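Local coordinates for LbaCas13a H328A (C2c2) (Lachnospiraceae bacterium NK4A179, PDB 5WLH), which binds pre-crRNA as a CRISPR-Cas13a effector and, in the wild-type enzyme, probably cleaves RNA under the direction of its guide, at residues L733-I743 against V797-I808. Sequence-based numbering, arbitrary orientation.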
loop_
_atom_site.group_PDB
_atom_site.type_symbol
_atom_site.label_atom_id
_atom_site.label_comp_id
_atom_site.label_asym_id
_atom_site.label_seq_id
_atom_site.Cartn_x
_atom_site.Cartn_y
_atom_site.Cartn_z
ATOM N N LEU A 733 -19.740 -11.165 -17.552
ATOM C CA LEU A 733 -19.826 -9.939 -16.767
ATOM C C LEU A 733 -20.433 -8.776 -17.549
ATOM O O LEU A 733 -21.074 -7.911 -16.952
ATOM C CB LEU A 733 -18.438 -9.557 -16.230
ATOM C CG LEU A 733 -17.871 -10.416 -15.101
ATOM C CD1 LEU A 733 -16.418 -10.008 -14.830
ATOM C CD2 LEU A 733 -18.717 -10.308 -13.840
ATOM N N ASN A 734 -20.265 -8.737 -18.875
ATOM C CA ASN A 734 -20.793 -7.645 -19.687
ATOM C C ASN A 734 -22.132 -7.962 -20.335
ATOM O O ASN A 734 -22.639 -7.140 -21.105
ATOM C CB ASN A 734 -19.791 -7.265 -20.778
ATOM C CG ASN A 734 -18.441 -6.901 -20.215
ATOM O OD1 ASN A 734 -18.345 -6.319 -19.134
ATOM N ND2 ASN A 734 -17.387 -7.263 -20.929
ATOM N N ASP A 735 -22.714 -9.117 -20.049
ATOM C CA ASP A 735 -23.949 -9.502 -20.715
ATOM C C ASP A 735 -25.123 -8.695 -20.166
ATOM O O ASP A 735 -25.315 -8.597 -18.948
ATOM C CB ASP A 735 -24.188 -10.996 -20.549
ATOM C CG ASP A 735 -25.445 -11.460 -21.261
ATOM O OD1 ASP A 735 -25.357 -11.774 -22.463
ATOM O OD2 ASP A 735 -26.509 -11.491 -20.616
ATOM N N LYS A 736 -25.906 -8.112 -21.078
ATOM C CA LYS A 736 -27.003 -7.233 -20.682
ATOM C C LYS A 736 -28.052 -7.978 -19.867
ATOM O O LYS A 736 -28.548 -7.462 -18.858
ATOM C CB LYS A 736 -27.640 -6.611 -21.925
ATOM C CG LYS A 736 -28.848 -5.720 -21.635
ATOM C CD LYS A 736 -30.139 -6.341 -22.149
ATOM C CE LYS A 736 -31.325 -5.917 -21.294
ATOM N NZ LYS A 736 -32.378 -6.971 -21.243
ATOM N N ASN A 737 -28.420 -9.185 -20.302
ATOM C CA ASN A 737 -29.433 -9.950 -19.583
ATOM C C ASN A 737 -28.943 -10.344 -18.198
ATOM O O ASN A 737 -29.721 -10.345 -17.237
ATOM C CB ASN A 737 -29.823 -11.188 -20.388
ATOM C CG ASN A 737 -30.568 -10.838 -21.652
ATOM O OD1 ASN A 737 -31.346 -9.885 -21.682
ATOM N ND2 ASN A 737 -30.327 -11.598 -22.712
ATOM N N VAL A 738 -27.657 -10.694 -18.082
ATOM C CA VAL A 738 -27.081 -11.009 -16.775
ATOM C C VAL A 738 -27.296 -9.854 -15.808
ATOM O O VAL A 738 -27.676 -10.055 -14.649
ATOM C CB VAL A 738 -25.584 -11.350 -16.924
ATOM C CG1 VAL A 738 -24.852 -11.245 -15.579
ATOM C CG2 VAL A 738 -25.428 -12.743 -17.486
ATOM N N ARG A 739 -27.069 -8.626 -16.272
ATOM C CA ARG A 739 -27.189 -7.470 -15.389
ATOM C C ARG A 739 -28.614 -7.317 -14.869
ATOM O O ARG A 739 -28.837 -7.209 -13.656
ATOM C CB ARG A 739 -26.738 -6.220 -16.132
ATOM C CG ARG A 739 -26.857 -4.935 -15.358
ATOM C CD ARG A 739 -26.783 -3.796 -16.348
ATOM N NE ARG A 739 -27.092 -2.514 -15.739
ATOM C CZ ARG A 739 -28.298 -1.958 -15.717
ATOM N NH1 ARG A 739 -28.457 -0.779 -15.136
ATOM N NH2 ARG A 739 -29.339 -2.579 -16.265
ATOM N N GLU A 740 -29.598 -7.318 -15.775
ATOM C CA GLU A 740 -30.993 -7.165 -15.358
ATOM C C GLU A 740 -31.421 -8.265 -14.391
ATOM O O GLU A 740 -32.142 -8.002 -13.420
ATOM C CB GLU A 740 -31.909 -7.142 -16.582
ATOM C CG GLU A 740 -31.497 -6.143 -17.664
ATOM C CD GLU A 740 -31.884 -4.702 -17.338
ATOM O OE1 GLU A 740 -32.378 -4.448 -16.215
ATOM O OE2 GLU A 740 -31.697 -3.824 -18.211
ATOM N N ARG A 741 -30.979 -9.504 -14.628
ATOM C CA ARG A 741 -31.368 -10.616 -13.767
ATOM C C ARG A 741 -30.621 -10.600 -12.440
ATOM O O ARG A 741 -31.170 -11.023 -11.412
ATOM C CB ARG A 741 -31.123 -11.946 -14.478
ATOM C CG ARG A 741 -32.151 -12.287 -15.541
ATOM C CD ARG A 741 -32.680 -13.699 -15.345
ATOM N NE ARG A 741 -32.801 -14.049 -13.929
ATOM C CZ ARG A 741 -33.824 -13.709 -13.145
ATOM N NH1 ARG A 741 -34.843 -13.005 -13.626
ATOM N NH2 ARG A 741 -33.829 -14.079 -11.870
ATOM N N PHE A 742 -29.367 -10.143 -12.441
ATOM C CA PHE A 742 -28.663 -9.952 -11.181
ATOM C C PHE A 742 -29.393 -8.943 -10.305
ATOM O O PHE A 742 -29.534 -9.150 -9.096
ATOM C CB PHE A 742 -27.225 -9.502 -11.453
ATOM C CG PHE A 742 -26.466 -9.077 -10.221
ATOM C CD1 PHE A 742 -26.578 -7.779 -9.726
ATOM C CD2 PHE A 742 -25.628 -9.963 -9.571
ATOM C CE1 PHE A 742 -25.875 -7.386 -8.604
ATOM C CE2 PHE A 742 -24.924 -9.577 -8.445
ATOM C CZ PHE A 742 -25.047 -8.291 -7.961
ATOM N N ILE A 743 -29.850 -7.843 -10.905
ATOM C CA ILE A 743 -30.511 -6.779 -10.155
ATOM C C ILE A 743 -31.827 -7.280 -9.579
ATOM O O ILE A 743 -32.169 -7.005 -8.422
ATOM C CB ILE A 743 -30.727 -5.554 -11.064
ATOM C CG1 ILE A 743 -29.387 -4.896 -11.429
ATOM C CG2 ILE A 743 -31.658 -4.533 -10.405
ATOM C CD1 ILE A 743 -29.513 -3.880 -12.539
ATOM N N VAL A 797 -29.043 1.664 -8.897
ATOM C CA VAL A 797 -29.636 1.719 -10.231
ATOM C C VAL A 797 -30.601 2.892 -10.349
ATOM O O VAL A 797 -30.792 3.439 -11.444
ATOM C CB VAL A 797 -30.322 0.386 -10.572
ATOM C CG1 VAL A 797 -29.290 -0.729 -10.623
ATOM C CG2 VAL A 797 -31.410 0.069 -9.559
ATOM N N GLN A 798 -31.226 3.295 -9.237
ATOM C CA GLN A 798 -32.033 4.509 -9.239
ATOM C C GLN A 798 -31.188 5.716 -9.625
ATOM O O GLN A 798 -31.589 6.529 -10.464
ATOM C CB GLN A 798 -32.675 4.720 -7.865
ATOM C CG GLN A 798 -34.175 4.430 -7.797
ATOM C CD GLN A 798 -34.641 4.040 -6.394
ATOM O OE1 GLN A 798 -34.198 4.613 -5.394
ATOM N NE2 GLN A 798 -35.537 3.058 -6.319
ATOM N N VAL A 799 -29.996 5.835 -9.032
ATOM C CA VAL A 799 -29.153 7.002 -9.279
ATOM C C VAL A 799 -28.697 7.039 -10.732
ATOM O O VAL A 799 -28.636 8.109 -11.349
ATOM C CB VAL A 799 -27.964 7.010 -8.297
ATOM C CG1 VAL A 799 -26.988 8.124 -8.630
ATOM C CG2 VAL A 799 -28.476 7.162 -6.880
ATOM N N ASN A 800 -28.359 5.882 -11.300
ATOM C CA ASN A 800 -28.022 5.816 -12.717
ATOM C C ASN A 800 -28.445 4.456 -13.253
ATOM O O ASN A 800 -27.847 3.430 -12.902
ATOM C CB ASN A 800 -26.529 6.055 -12.957
ATOM C CG ASN A 800 -26.206 6.344 -14.418
ATOM O OD1 ASN A 800 -26.880 5.858 -15.330
ATOM N ND2 ASN A 800 -25.162 7.139 -14.646
ATOM N N PRO A 801 -29.487 4.409 -14.085
ATOM C CA PRO A 801 -29.934 3.118 -14.626
ATOM C C PRO A 801 -28.920 2.454 -15.532
ATOM O O PRO A 801 -29.002 1.238 -15.731
ATOM C CB PRO A 801 -31.209 3.483 -15.402
ATOM C CG PRO A 801 -31.641 4.795 -14.828
ATOM C CD PRO A 801 -30.373 5.511 -14.487
ATOM N N ASP A 802 -27.974 3.206 -16.085
ATOM C CA ASP A 802 -27.025 2.679 -17.052
ATOM C C ASP A 802 -25.750 2.139 -16.418
ATOM O O ASP A 802 -24.817 1.801 -17.152
ATOM C CB ASP A 802 -26.657 3.763 -18.070
ATOM C CG ASP A 802 -27.875 4.338 -18.779
ATOM O OD1 ASP A 802 -28.905 3.633 -18.861
ATOM O OD2 ASP A 802 -27.797 5.496 -19.251
ATOM N N TYR A 803 -25.672 2.079 -15.091
ATOM C CA TYR A 803 -24.499 1.510 -14.436
ATOM C C TYR A 803 -24.362 0.044 -14.805
ATOM O O TYR A 803 -25.301 -0.743 -14.636
ATOM C CB TYR A 803 -24.598 1.646 -12.912
ATOM C CG TYR A 803 -24.206 3.004 -12.351
ATOM C CD1 TYR A 803 -23.349 3.850 -13.039
ATOM C CD2 TYR A 803 -24.701 3.432 -11.123
ATOM C CE1 TYR A 803 -22.995 5.098 -12.520
ATOM C CE2 TYR A 803 -24.356 4.671 -10.595
ATOM C CZ TYR A 803 -23.504 5.499 -11.296
ATOM O OH TYR A 803 -23.168 6.732 -10.770
ATOM N N THR A 804 -23.188 -0.323 -15.306
ATOM C CA THR A 804 -22.915 -1.711 -15.627
ATOM C C THR A 804 -22.954 -2.564 -14.363
ATOM O O THR A 804 -22.953 -2.059 -13.240
ATOM C CB THR A 804 -21.549 -1.834 -16.297
ATOM O OG1 THR A 804 -20.536 -1.463 -15.355
ATOM C CG2 THR A 804 -21.470 -0.910 -17.475
ATOM N N LEU A 805 -22.998 -3.886 -14.560
ATOM C CA LEU A 805 -22.869 -4.800 -13.429
ATOM C C LEU A 805 -21.564 -4.552 -12.686
ATOM O O LEU A 805 -21.531 -4.560 -11.448
ATOM C CB LEU A 805 -22.944 -6.252 -13.905
ATOM C CG LEU A 805 -22.670 -7.356 -12.876
ATOM C CD1 LEU A 805 -23.667 -7.329 -11.726
ATOM C CD2 LEU A 805 -22.704 -8.725 -13.551
ATOM N N ALA A 806 -20.477 -4.336 -13.425
ATOM C CA ALA A 806 -19.214 -4.028 -12.760
ATOM C C ALA A 806 -19.358 -2.793 -11.883
ATOM O O ALA A 806 -18.867 -2.769 -10.752
ATOM C CB ALA A 806 -18.114 -3.826 -13.801
ATOM N N GLN A 807 -20.043 -1.760 -12.386
ATOM C CA GLN A 807 -20.175 -0.525 -11.618
ATOM C C GLN A 807 -21.082 -0.704 -10.414
ATOM O O GLN A 807 -20.839 -0.099 -9.365
ATOM C CB GLN A 807 -20.662 0.603 -12.526
ATOM C CG GLN A 807 -19.616 0.951 -13.585
ATOM C CD GLN A 807 -20.113 1.876 -14.675
ATOM O OE1 GLN A 807 -21.282 1.835 -15.075
ATOM N NE2 GLN A 807 -19.217 2.711 -15.172
ATOM N N ILE A 808 -22.104 -1.557 -10.522
ATOM C CA ILE A 808 -22.871 -1.909 -9.332
ATOM C C ILE A 808 -21.976 -2.612 -8.316
ATOM O O ILE A 808 -22.003 -2.295 -7.119
ATOM C CB ILE A 808 -24.094 -2.765 -9.711
ATOM C CG1 ILE A 808 -25.023 -1.964 -10.616
ATOM C CG2 ILE A 808 -24.811 -3.207 -8.459
ATOM C CD1 ILE A 808 -26.068 -2.812 -11.327
HETATM O O HOH W 1 -20.085 -5.249 -16.150
#
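Leu805 lays its CD1 methyl over one face of the Phe742 ring, a CH-pi contact with the carbon 3.6 Å from the ring centroid and 15° off the normal. A second flat group is the Arg739 guanidinium. Ile743 CD1 sits over the centre of one of its faces. At its edge, in plane, lie Tyr803 O and Glu740 CD. Glu740 OE2 forms a salt bridge with Arg739 NH2. Arg739 NE donates to Tyr803 O at 2.7 Å, with an N-H...O angle of 164°. The arginine's CG is anti to the backbone N (chi1 178°) and the chain runs extended to NE, reaching the type I turn Asn800-Tyr803. The position of NH1 is doubtful.

Leu805 CD2 reaches Val738 CG1 at 3.9 Å. Ile743 CD1 meets Val797 CG1 at 3.7 Å and Ile808 CD1 at 3.8 Å. A water links Leu733 O to Ala806 N. Leu846 and Asn849 of helix 843-861 also touch Phe742. An alanine in place of Phe742 would probably leave Leu805 CD1 without its aromatic partner and open a gap toward helix 843-861.

The contact packs helix 736-745 against the end of helix 786-799, the start of helix 805-813 and the turn between them. A Thr804-Gln807 capping box starts helix 805-813. The nearly straight NE bond, tilted from the carbonyl plane, gives Tyr803 O a partner and probably ties the turn to helix 736-745.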